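Local structure of putative isocitrate dehydrogenase, NAD-dependent (Methylococcus capsulatus, 6LKY) at residues I188-A193 with F201-V206; L90-R95 with I154-D159; D109-T114 with A164-V169. The protein probably catalyses the NAD-dependent oxidation of isocitrate, with magnesium as a likely cofactor, and is seen here with bound NAD. The protein carries 1 engineered substitution. One frame throughout, in Å; residues are numbered along the deposited sequence.

Along the chain, strand 92-98 comes first and is followed by its antiparallel neighbour, strand 111-117; helix 147-163 then leads through the loop at A164-K167 into strand 168-173. Contact 2 closes the path from L90-R95 to I154-D159, and contact 3 that from D109-T114 to A164-V169, so the two cross, and they meet where V94 CG1 packs on V113 CG1. Contact 1 opens only after both have closed, a short connection between helix 181-193 and strand 200-205. F158 joins it to contact 2 by touching A193 and F201. Together the three tie helices 147-163 and 181-193 to one mixed sheet, from its middle to strand 200-205.

Contact 1 (I188-A193 with F201-V206); sequences IGREIA and FDDRIV. With NAD (nicotinamide-adenine-dinucleotide), chain H.
A193 lays its CB on one face of the F201 ring, 3.5 Å from F201 CG and nearer the rim than the centre, a CH-pi contact. F201 carries CG anti to its backbone N (chi1 -178°), which turns the ring toward helix 181-193, against G189, R190 and A193; the carbonyl O of G189 also lies over a face of the ring, near CZ, and the CE2 edge meets R190 CG at 4.0 Å. The R190 chain then runs extended past the ring, the guanidinium plane standing nearly perpendicular to it (86°). R190 NH2 gives a hydrogen bond to D203 OD2 at 3.2 Å, part of a salt bridge; the carboxylate oxygen is in the guanidinium plane but is itself approached from above the carboxylate. A water doubles the link, accepting from R190 NE and donating to D203 OD2. D203 OD1 turns to H173 NE2 on the adjacent strand. With an alanine in place of F201, A193 CB would probably lose the ring face it rests on, and a gap is likely to open beside G189. The antiparallel helix and strand form the second half of the beta-alpha-beta unit 168-173, 181-193, 200-205, and strand 200-205 ends at the NAD pocket, where I205 CD1 lies 3.5 Å from NAD O2N.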
loop_
_atom_site.group_PDB
_atom_site.type_symbol
_atom_site.label_atom_id
_atom_site.label_comp_id
_atom_site.label_asym_id
_atom_site.label_seq_id
_atom_site.Cartn_x
_atom_site.Cartn_y
_atom_site.Cartn_z
ATOM N N ILE A 188 -15.291 -14.824 6.539
ATOM C CA ILE A 188 -15.224 -15.047 7.977
ATOM C C ILE A 188 -15.474 -13.747 8.740
ATOM O O ILE A 188 -16.183 -13.738 9.758
ATOM C CB ILE A 188 -13.877 -15.688 8.344
ATOM C CG1 ILE A 188 -13.864 -17.144 7.863
ATOM C CG2 ILE A 188 -13.642 -15.565 9.823
ATOM C CD1 ILE A 188 -12.494 -17.801 7.851
ATOM N N GLY A 189 -14.906 -12.632 8.266
ATOM C CA GLY A 189 -15.151 -11.359 8.929
ATOM C C GLY A 189 -16.621 -10.974 8.945
ATOM O O GLY A 189 -17.137 -10.484 9.957
ATOM N N ARG A 190 -17.310 -11.168 7.818
ATOM C CA ARG A 190 -18.742 -10.881 7.766
ATOM C C ARG A 190 -19.520 -11.754 8.740
ATOM O O ARG A 190 -20.466 -11.284 9.384
ATOM C CB ARG A 190 -19.273 -11.060 6.344
ATOM C CG ARG A 190 -18.803 -9.949 5.440
ATOM C CD ARG A 190 -19.212 -10.139 4.009
ATOM N NE ARG A 190 -18.971 -8.901 3.280
ATOM C CZ ARG A 190 -19.003 -8.794 1.959
ATOM N NH1 ARG A 190 -19.249 -9.861 1.209
ATOM N NH2 ARG A 190 -18.780 -7.621 1.388
ATOM N N GLU A 191 -19.132 -13.023 8.873
ATOM C CA GLU A 191 -19.834 -13.879 9.825
ATOM C C GLU A 191 -19.590 -13.413 11.256
ATOM O O GLU A 191 -20.532 -13.270 12.044
ATOM C CB GLU A 191 -19.422 -15.340 9.633
ATOM C CG GLU A 191 -20.116 -15.984 8.440
ATOM C CD GLU A 191 -19.446 -17.269 7.953
ATOM O OE1 GLU A 191 -19.847 -17.757 6.873
ATOM O OE2 GLU A 191 -18.526 -17.785 8.633
ATOM N N ILE A 192 -18.335 -13.108 11.594
ATOM C CA ILE A 192 -18.009 -12.733 12.967
ATOM C C ILE A 192 -18.606 -11.377 13.334
ATOM O O ILE A 192 -18.942 -11.138 14.503
ATOM C CB ILE A 192 -16.478 -12.763 13.151
ATOM C CG1 ILE A 192 -15.992 -14.217 13.262
ATOM C CG2 ILE A 192 -16.030 -11.901 14.353
ATOM C CD1 ILE A 192 -14.486 -14.370 13.287
ATOM N N ALA A 193 -18.777 -10.481 12.353
ATOM C CA ALA A 193 -19.322 -9.157 12.643
ATOM C C ALA A 193 -20.707 -9.240 13.272
ATOM O O ALA A 193 -21.089 -8.357 14.054
ATOM C CB ALA A 193 -19.376 -8.320 11.363
ATOM N N PHE A 201 -19.525 -2.279 11.210
ATOM C CA PHE A 201 -18.646 -3.119 10.387
ATOM C C PHE A 201 -18.761 -2.767 8.911
ATOM O O PHE A 201 -19.872 -2.711 8.377
ATOM C CB PHE A 201 -18.922 -4.628 10.561
ATOM C CG PHE A 201 -17.985 -5.520 9.736
ATOM C CD1 PHE A 201 -16.635 -5.630 10.061
ATOM C CD2 PHE A 201 -18.459 -6.216 8.629
ATOM C CE1 PHE A 201 -15.784 -6.429 9.309
ATOM C CE2 PHE A 201 -17.618 -7.023 7.868
ATOM C CZ PHE A 201 -16.275 -7.130 8.202
ATOM N N ASP A 202 -17.612 -2.538 8.254
ATOM C CA ASP A 202 -17.571 -2.443 6.798
ATOM C C ASP A 202 -16.267 -3.045 6.262
ATOM O O ASP A 202 -15.429 -3.550 7.017
ATOM C CB ASP A 202 -17.803 -0.992 6.337
ATOM C CG ASP A 202 -16.742 -0.027 6.814
ATOM O OD1 ASP A 202 -15.727 -0.436 7.416
ATOM O OD2 ASP A 202 -16.940 1.182 6.584
ATOM N N ASP A 203 -16.114 -3.019 4.936
ATOM C CA ASP A 203 -14.956 -3.609 4.277
ATOM C C ASP A 203 -14.512 -2.731 3.109
ATOM O O ASP A 203 -15.316 -2.025 2.499
ATOM C CB ASP A 203 -15.255 -5.047 3.820
ATOM C CG ASP A 203 -16.212 -5.103 2.635
ATOM O OD1 ASP A 203 -15.730 -5.108 1.482
ATOM O OD2 ASP A 203 -17.445 -5.135 2.855
ATOM N N ARG A 204 -13.217 -2.783 2.801
ATOM C CA ARG A 204 -12.642 -1.983 1.728
ATOM C C ARG A 204 -11.617 -2.808 0.962
ATOM O O ARG A 204 -10.883 -3.607 1.555
ATOM C CB ARG A 204 -11.957 -0.717 2.265
ATOM C CG ARG A 204 -12.895 0.339 2.826
ATOM C CD ARG A 204 -13.763 0.950 1.734
ATOM N NE ARG A 204 -14.592 2.042 2.235
ATOM C CZ ARG A 204 -15.833 1.898 2.693
ATOM N NH1 ARG A 204 -16.401 0.699 2.735
ATOM N NH2 ARG A 204 -16.510 2.959 3.117
ATOM N N ILE A 205 -11.586 -2.626 -0.358
ATOM C CA ILE A 205 -10.500 -3.181 -1.154
ATOM C C ILE A 205 -9.246 -2.343 -0.931
ATOM O O ILE A 205 -9.308 -1.108 -0.833
ATOM C CB ILE A 205 -10.893 -3.263 -2.638
ATOM C CG1 ILE A 205 -12.247 -3.975 -2.775
ATOM C CG2 ILE A 205 -9.846 -4.063 -3.418
ATOM C CD1 ILE A 205 -12.787 -4.068 -4.222
ATOM N N VAL A 206 -8.097 -3.021 -0.840
ATOM C CA VAL A 206 -6.883 -2.414 -0.283
ATOM C C VAL A 206 -6.432 -1.176 -1.071
ATOM O O VAL A 206 -5.937 -0.216 -0.474
ATOM C CB VAL A 206 -5.766 -3.476 -0.162
ATOM C CG1 VAL A 206 -5.330 -3.989 -1.549
ATOM C CG2 VAL A 206 -4.582 -2.934 0.627
HETATM P PA NAD H . -13.927 2.359 -6.783
HETATM O O1A NAD H . -15.141 2.016 -7.602
HETATM O O2A NAD H . -12.788 2.920 -7.627
HETATM O O5B NAD H . -14.421 3.421 -5.701
HETATM C C5B NAD H . -13.510 3.925 -4.717
HETATM C C4B NAD H . -14.000 5.297 -4.257
HETATM O O4B NAD H . -13.710 6.277 -5.279
HETATM C C3B NAD H . -15.519 5.286 -4.074
HETATM O O3B NAD H . -15.895 6.003 -2.900
HETATM C C2B NAD H . -16.022 5.981 -5.329
HETATM O O2B NAD H . -17.230 6.728 -5.202
HETATM C C1B NAD H . -14.904 6.934 -5.718
HETATM N N9A NAD H . -15.052 7.014 -7.179
HETATM C C8A NAD H . -14.000 6.370 -7.972
HETATM N N7A NAD H . -14.167 6.983 -9.319
HETATM C C5A NAD H . -14.199 8.413 -8.950
HETATM C C6A NAD H . -14.653 9.486 -9.940
HETATM N N6A NAD H . -14.853 8.972 -11.295
HETATM N N1A NAD H . -15.778 10.205 -9.311
HETATM C C2A NAD H . -15.332 10.639 -7.982
HETATM N N3A NAD H . -15.434 9.544 -7.004
HETATM C C4A NAD H . -15.157 8.339 -7.792
HETATM O O3 NAD H . -13.339 1.084 -6.032
HETATM P PN NAD H . -14.164 -0.062 -5.274
HETATM O O1N NAD H . -15.413 0.470 -4.630
HETATM O O2N NAD H . -13.198 -0.626 -4.273
HETATM O O5D NAD H . -14.519 -1.155 -6.405
HETATM C C5D NAD H . -15.731 -1.127 -7.163
HETATM C C4D NAD H . -15.639 -2.104 -8.346
HETATM O O4D NAD H . -14.731 -1.606 -9.364
HETATM C C3D NAD H . -15.124 -3.492 -7.954
HETATM O O3D NAD H . -15.966 -4.499 -8.524
HETATM C C2D NAD H . -13.740 -3.566 -8.585
HETATM O O2D NAD H . -13.416 -4.892 -9.043
HETATM C C1D NAD H . -13.854 -2.667 -9.804
HETATM N N1N NAD H . -12.508 -2.180 -10.167
HETATM C C2N NAD H . -12.486 -1.823 -11.590
HETATM C C3N NAD H . -11.394 -0.864 -12.052
HETATM C C7N NAD H . -11.011 -0.882 -13.542
HETATM O O7N NAD H . -12.033 -1.541 -14.272
HETATM N N7N NAD H . -9.670 -1.356 -13.921
HETATM C C4N NAD H . -10.333 -0.415 -11.053
HETATM C C5N NAD H . -10.621 -0.606 -9.568
HETATM C C6N NAD H . -11.920 -1.285 -9.144
HETATM O O HOH W 1 -18.969 -6.285 4.722
#

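Contact 2 (L90-R95 with I154-D159); sequences LYANVR and IRYAFD
Y156, on helix 147-163, points its ring at strand 92-98, packing a helix on one face of the mixed sheet just where that strand begins with a classic beta bulge, Y91 and A92 both facing I252. The main interaction is CH-pi: A92 CB sits almost exactly over the middle of the Y156 ring, 3.7 Å from its centroid and only 5° off the normal. With CG anti to the backbone N (chi1 -175°), the Y156 ring is carried out from the helix to the strand, where its face meets A92. The apolar contacts flank it. V94, whose CG2 is anti to its carbonyl carbon, brings that methyl to Y156 CE1 at 3.6 Å, the valine set nearly square to the tyrosine. At the other end Y91 CE1 lies 4.2 Å from Y156 CB. No hydrogen bond spans the two segments; polar side chains of the strand bond outside the contact, N93 ND2 to N118 OD1 and R95 NH1 to S234 OG. V115 on strand 111-117 and R163 on the same helix also touch Y156. The two tyrosine hydroxyls differ in their neighbours: Y91 OH stands at the edge of the Y156 ring, 4.1 Å from Y156 CD2, while Y156 OH ends 3.5 Å from V94 CG2.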
loop_
_atom_site.group_PDB
_atom_site.type_symbol
_atom_site.label_atom_id
_atom_site.label_comp_id
_atom_site.label_asym_id
_atom_site.label_seq_id
_atom_site.Cartn_x
_atom_site.Cartn_y
_atom_site.Cartn_z
ATOM N N LEU A 90 2.313 -14.991 18.292
ATOM C CA LEU A 90 1.882 -13.608 18.519
ATOM C C LEU A 90 1.056 -13.177 17.310
ATOM O O LEU A 90 1.517 -12.460 16.422
ATOM C CB LEU A 90 3.087 -12.697 18.747
ATOM C CG LEU A 90 4.158 -13.239 19.696
ATOM C CD1 LEU A 90 5.410 -12.353 19.698
ATOM C CD2 LEU A 90 3.569 -13.358 21.112
ATOM N N TYR A 91 -0.199 -13.630 17.282
ATOM C CA TYR A 91 -0.994 -13.530 16.069
ATOM C C TYR A 91 -1.572 -12.139 15.814
ATOM O O TYR A 91 -1.959 -11.856 14.675
ATOM C CB TYR A 91 -2.104 -14.591 16.086
ATOM C CG TYR A 91 -3.156 -14.381 17.144
ATOM C CD1 TYR A 91 -4.256 -13.564 16.905
ATOM C CD2 TYR A 91 -3.042 -14.985 18.391
ATOM C CE1 TYR A 91 -5.215 -13.361 17.871
ATOM C CE2 TYR A 91 -3.999 -14.791 19.367
ATOM C CZ TYR A 91 -5.084 -13.980 19.104
ATOM O OH TYR A 91 -6.038 -13.789 20.073
ATOM N N ALA A 92 -1.631 -11.254 16.811
ATOM C CA ALA A 92 -2.181 -9.916 16.606
ATOM C C ALA A 92 -1.066 -8.879 16.627
ATOM O O ALA A 92 -0.309 -8.805 17.595
ATOM C CB ALA A 92 -3.222 -9.571 17.675
ATOM N N ASN A 93 -0.962 -8.075 15.574
ATOM C CA ASN A 93 0.001 -6.980 15.508
ATOM C C ASN A 93 -0.815 -5.692 15.561
ATOM O O ASN A 93 -1.553 -5.388 14.624
ATOM C CB ASN A 93 0.849 -7.088 14.240
ATOM C CG ASN A 93 2.077 -6.176 14.247
ATOM O OD1 ASN A 93 2.110 -5.146 14.913
ATOM N ND2 ASN A 93 3.105 -6.574 13.501
ATOM N N VAL A 94 -0.727 -4.976 16.678
ATOM C CA VAL A 94 -1.574 -3.826 16.979
ATOM C C VAL A 94 -0.735 -2.567 16.826
ATOM O O VAL A 94 0.267 -2.397 17.533
ATOM C CB VAL A 94 -2.164 -3.934 18.396
ATOM C CG1 VAL A 94 -3.111 -2.789 18.690
ATOM C CG2 VAL A 94 -2.850 -5.300 18.590
ATOM N N ARG A 95 -1.127 -1.696 15.894
ATOM C CA ARG A 95 -0.354 -0.506 15.540
ATOM C C ARG A 95 -1.221 0.747 15.564
ATOM O O ARG A 95 -1.932 1.036 14.581
ATOM C CB ARG A 95 0.306 -0.685 14.181
ATOM C CG ARG A 95 1.409 -1.736 14.230
ATOM C CD ARG A 95 1.970 -2.060 12.867
ATOM N NE ARG A 95 3.163 -2.884 13.002
ATOM C CZ ARG A 95 4.094 -3.004 12.066
ATOM N NH1 ARG A 95 3.952 -2.386 10.900
ATOM N NH2 ARG A 95 5.149 -3.759 12.298
ATOM N N ILE A 154 -9.772 -11.555 13.553
ATOM C CA ILE A 154 -10.933 -10.676 13.417
ATOM C C ILE A 154 -11.657 -10.521 14.759
ATOM O O ILE A 154 -12.095 -9.413 15.119
ATOM C CB ILE A 154 -11.868 -11.178 12.301
ATOM C CG1 ILE A 154 -11.176 -11.040 10.928
ATOM C CG2 ILE A 154 -13.212 -10.399 12.335
ATOM C CD1 ILE A 154 -11.656 -12.051 9.862
ATOM N N ARG A 155 -11.778 -11.612 15.534
ATOM C CA ARG A 155 -12.309 -11.467 16.884
ATOM C C ARG A 155 -11.428 -10.550 17.722
ATOM O O ARG A 155 -11.945 -9.743 18.506
ATOM C CB ARG A 155 -12.449 -12.830 17.567
ATOM C CG ARG A 155 -13.525 -13.711 16.972
ATOM C CD ARG A 155 -14.076 -14.690 17.983
ATOM N NE ARG A 155 -15.308 -15.295 17.488
ATOM C CZ ARG A 155 -15.349 -16.472 16.876
ATOM N NH1 ARG A 155 -14.229 -17.171 16.724
ATOM N NH2 ARG A 155 -16.505 -16.960 16.443
ATOM N N TYR A 156 -10.096 -10.656 17.587
ATOM C CA TYR A 156 -9.233 -9.739 18.326
ATOM C C TYR A 156 -9.548 -8.296 17.973
ATOM O O TYR A 156 -9.565 -7.433 18.855
ATOM C CB TYR A 156 -7.747 -10.014 18.074
ATOM C CG TYR A 156 -6.851 -9.137 18.944
ATOM C CD1 TYR A 156 -6.633 -7.804 18.634
ATOM C CD2 TYR A 156 -6.251 -9.645 20.087
ATOM C CE1 TYR A 156 -5.854 -7.000 19.431
ATOM C CE2 TYR A 156 -5.451 -8.850 20.887
ATOM C CZ TYR A 156 -5.266 -7.529 20.557
ATOM O OH TYR A 156 -4.476 -6.719 21.345
ATOM N N ALA A 157 -9.779 -8.008 16.687
ATOM C CA ALA A 157 -10.060 -6.628 16.296
ATOM C C ALA A 157 -11.366 -6.130 16.924
ATOM O O ALA A 157 -11.434 -5.004 17.427
ATOM C CB ALA A 157 -10.110 -6.503 14.766
ATOM N N PHE A 158 -12.415 -6.955 16.899
ATOM C CA PHE A 158 -13.682 -6.527 17.512
ATOM C C PHE A 158 -13.564 -6.384 19.033
ATOM O O PHE A 158 -14.065 -5.404 19.611
ATOM C CB PHE A 158 -14.799 -7.503 17.153
ATOM C CG PHE A 158 -15.380 -7.279 15.781
ATOM C CD1 PHE A 158 -16.265 -6.247 15.549
ATOM C CD2 PHE A 158 -15.046 -8.111 14.732
ATOM C CE1 PHE A 158 -16.812 -6.051 14.293
ATOM C CE2 PHE A 158 -15.580 -7.914 13.468
ATOM C CZ PHE A 158 -16.467 -6.886 13.253
ATOM N N ASP A 159 -12.929 -7.359 19.701
ATOM C CA ASP A 159 -12.720 -7.266 21.146
ATOM C C ASP A 159 -11.907 -6.031 21.497
ATOM O O ASP A 159 -12.202 -5.346 22.484
ATOM C CB ASP A 159 -12.020 -8.518 21.686
ATOM C CG ASP A 159 -12.885 -9.753 21.606
ATOM O OD1 ASP A 159 -14.100 -9.611 21.372
ATOM O OD2 ASP A 159 -12.350 -10.874 21.772
#

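Contact 3 (D109-T114 with A164-V169); sequences DVNLVT and ARRKKV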
loop_
_atom_site.group_PDB
_atom_site.type_symbol
_atom_site.label_atom_id
_atom_site.label_comp_id
_atom_site.label_asym_id
_atom_site.label_seq_id
_atom_site.Cartn_x
_atom_site.Cartn_y
_atom_site.Cartn_z
ATOM N N ASP A 109 -5.655 15.250 13.035
ATOM C CA ASP A 109 -6.680 14.515 13.758
ATOM C C ASP A 109 -6.775 13.066 13.284
ATOM O O ASP A 109 -7.870 12.496 13.201
ATOM C CB ASP A 109 -8.023 15.214 13.603
ATOM C CG ASP A 109 -8.434 15.344 12.148
ATOM O OD1 ASP A 109 -7.563 15.183 11.256
ATOM O OD2 ASP A 109 -9.630 15.600 11.893
ATOM N N VAL A 110 -5.640 12.431 12.977
ATOM C CA VAL A 110 -5.650 11.002 12.678
ATOM C C VAL A 110 -5.754 10.237 13.984
ATOM O O VAL A 110 -5.059 10.553 14.957
ATOM C CB VAL A 110 -4.389 10.587 11.894
ATOM C CG1 VAL A 110 -4.491 9.131 11.481
ATOM C CG2 VAL A 110 -4.191 11.481 10.667
ATOM N N ASN A 111 -6.620 9.213 14.016
ATOM C CA ASN A 111 -6.796 8.421 15.234
ATOM C C ASN A 111 -7.288 7.035 14.823
ATOM O O ASN A 111 -8.480 6.722 14.851
ATOM C CB ASN A 111 -7.757 9.089 16.221
ATOM C CG ASN A 111 -7.830 8.353 17.566
ATOM O OD1 ASN A 111 -7.314 7.243 17.725
ATOM N ND2 ASN A 111 -8.450 8.988 18.543
ATOM N N LEU A 112 -6.351 6.174 14.432
ATOM C CA LEU A 112 -6.732 4.858 13.928
ATOM C C LEU A 112 -5.820 3.802 14.532
ATOM O O LEU A 112 -4.742 4.107 15.048
ATOM C CB LEU A 112 -6.701 4.814 12.389
ATOM C CG LEU A 112 -5.355 5.011 11.678
ATOM C CD1 LEU A 112 -4.609 3.674 11.567
ATOM C CD2 LEU A 112 -5.545 5.664 10.305
ATOM N N VAL A 113 -6.274 2.551 14.496
ATOM C CA VAL A 113 -5.470 1.428 14.959
ATOM C C VAL A 113 -5.539 0.321 13.912
ATOM O O VAL A 113 -6.636 -0.131 13.554
ATOM C CB VAL A 113 -5.934 0.909 16.331
ATOM C CG1 VAL A 113 -5.046 -0.267 16.777
ATOM C CG2 VAL A 113 -5.916 2.037 17.376
ATOM N N THR A 114 -4.373 -0.119 13.425
ATOM C CA THR A 114 -4.297 -1.260 12.518
ATOM C C THR A 114 -4.104 -2.541 13.317
ATOM O O THR A 114 -3.216 -2.628 14.171
ATOM C CB THR A 114 -3.161 -1.091 11.501
ATOM O OG1 THR A 114 -3.419 0.056 10.682
ATOM C CG2 THR A 114 -3.076 -2.309 10.586
ATOM N N ALA A 164 -11.386 -0.787 23.867
ATOM C CA ALA A 164 -10.867 0.560 23.681
ATOM C C ALA A 164 -11.970 1.579 23.443
ATOM O O ALA A 164 -11.666 2.762 23.226
ATOM C CB ALA A 164 -9.873 0.589 22.516
ATOM N N ARG A 165 -13.233 1.142 23.471
ATOM C CA ARG A 165 -14.395 2.001 23.227
ATOM C C ARG A 165 -14.300 2.690 21.870
ATOM O O ARG A 165 -14.587 3.879 21.728
ATOM C CB ARG A 165 -14.594 3.021 24.354
ATOM C CG ARG A 165 -15.418 2.472 25.534
ATOM C CD ARG A 165 -16.835 3.073 25.587
ATOM N NE ARG A 165 -17.626 2.570 26.714
ATOM C CZ ARG A 165 -18.789 1.928 26.607
ATOM N NH1 ARG A 165 -19.336 1.717 25.416
ATOM N NH2 ARG A 165 -19.424 1.514 27.700
ATOM N N ARG A 166 -13.874 1.937 20.867
ATOM C CA ARG A 166 -13.919 2.401 19.491
ATOM C C ARG A 166 -15.195 1.890 18.837
ATOM O O ARG A 166 -15.877 0.999 19.343
ATOM C CB ARG A 166 -12.672 1.948 18.728
ATOM C CG ARG A 166 -11.451 2.720 19.179
ATOM C CD ARG A 166 -10.210 2.411 18.387
ATOM N NE ARG A 166 -9.110 3.251 18.843
ATOM C CZ ARG A 166 -8.694 4.350 18.225
ATOM N NH1 ARG A 166 -9.262 4.744 17.091
ATOM N NH2 ARG A 166 -7.689 5.043 18.736
ATOM N N LYS A 167 -15.544 2.490 17.714
ATOM C CA LYS A 167 -16.883 2.297 17.202
ATOM C C LYS A 167 -16.984 1.580 15.860
ATOM O O LYS A 167 -18.073 1.103 15.539
ATOM C CB LYS A 167 -17.627 3.641 17.255
ATOM C CG LYS A 167 -18.209 3.685 18.698
ATOM C CD LYS A 167 -18.589 4.988 19.398
ATOM C CE LYS A 167 -18.805 6.195 18.534
ATOM N NZ LYS A 167 -18.474 7.428 19.319
ATOM N N LYS A 168 -15.895 1.433 15.097
ATOM C CA LYS A 168 -15.977 0.820 13.773
ATOM C C LYS A 168 -14.757 -0.059 13.515
ATOM O O LYS A 168 -13.618 0.319 13.826
ATOM C CB LYS A 168 -16.103 1.880 12.672
ATOM C CG LYS A 168 -16.097 1.320 11.239
ATOM C CD LYS A 168 -16.483 2.392 10.241
ATOM C CE LYS A 168 -15.563 3.602 10.363
ATOM N NZ LYS A 168 -15.849 4.561 9.267
ATOM N N VAL A 169 -15.018 -1.236 12.942
ATOM C CA VAL A 169 -13.999 -2.120 12.375
ATOM C C VAL A 169 -14.177 -2.148 10.862
ATOM O O VAL A 169 -15.274 -2.433 10.364
ATOM C CB VAL A 169 -14.081 -3.544 12.955
ATOM C CG1 VAL A 169 -13.184 -4.502 12.143
ATOM C CG2 VAL A 169 -13.676 -3.558 14.429
#
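R166 reaches from the loop that follows helix 147-163 to the start of strand 111-117, where its guanidinium is held by N111 and covered by V113. The buried side is the apolar one. V113 CG2 lies over one face of the guanidinium, 3.7 Å from R166 CZ and offset toward the rim, the valine standing roughly perpendicular to the arginine chain. R166 starts with CG anti to its own carbonyl carbon (chi1 -72°) and stays extended to NE; the extended chain carries the guanidinium across the gap between backbones whose nearest CA atoms, those of L112 and R166, are 9.4 Å apart. I98 and V222 also pack on its chain, and V113 goes on to touch V94 and Y160.

The outer side belongs to N111, an exposed residue that meets R166 through polar atoms. R166 NH1 donates to N111 O at 3.1 Å; the oxygen lies in the guanidinium plane, whereas the donor stands well above the carbonyl plane. The side-chain oxygen takes a second bond, from R166 NH2 to N111 OD1, modelled at 2.5 Å, too short for the exact length to be trusted; a weak one from NH1 supplements it. The amide and guanidinium planes are steeply inclined, 80° apart. Beyond, R165 is exposed and poorly ordered; with positive phi and two bonds back into the last turn, it closes the helix in a Schellman motif.

Chemically, the guanidinium is gripped by the backbone oxygen of N111 and by D221, with the N111 side chain adding to the hold, which should limit its rotation. D221 OD1, salt-bridged to R166 NH1, probably balances its charge, while D221 OD2 accepts from the backbone N of K167 and K168; one aspartate thus links the arginine to its own loop, and neutral N111 adds grip without adding charge.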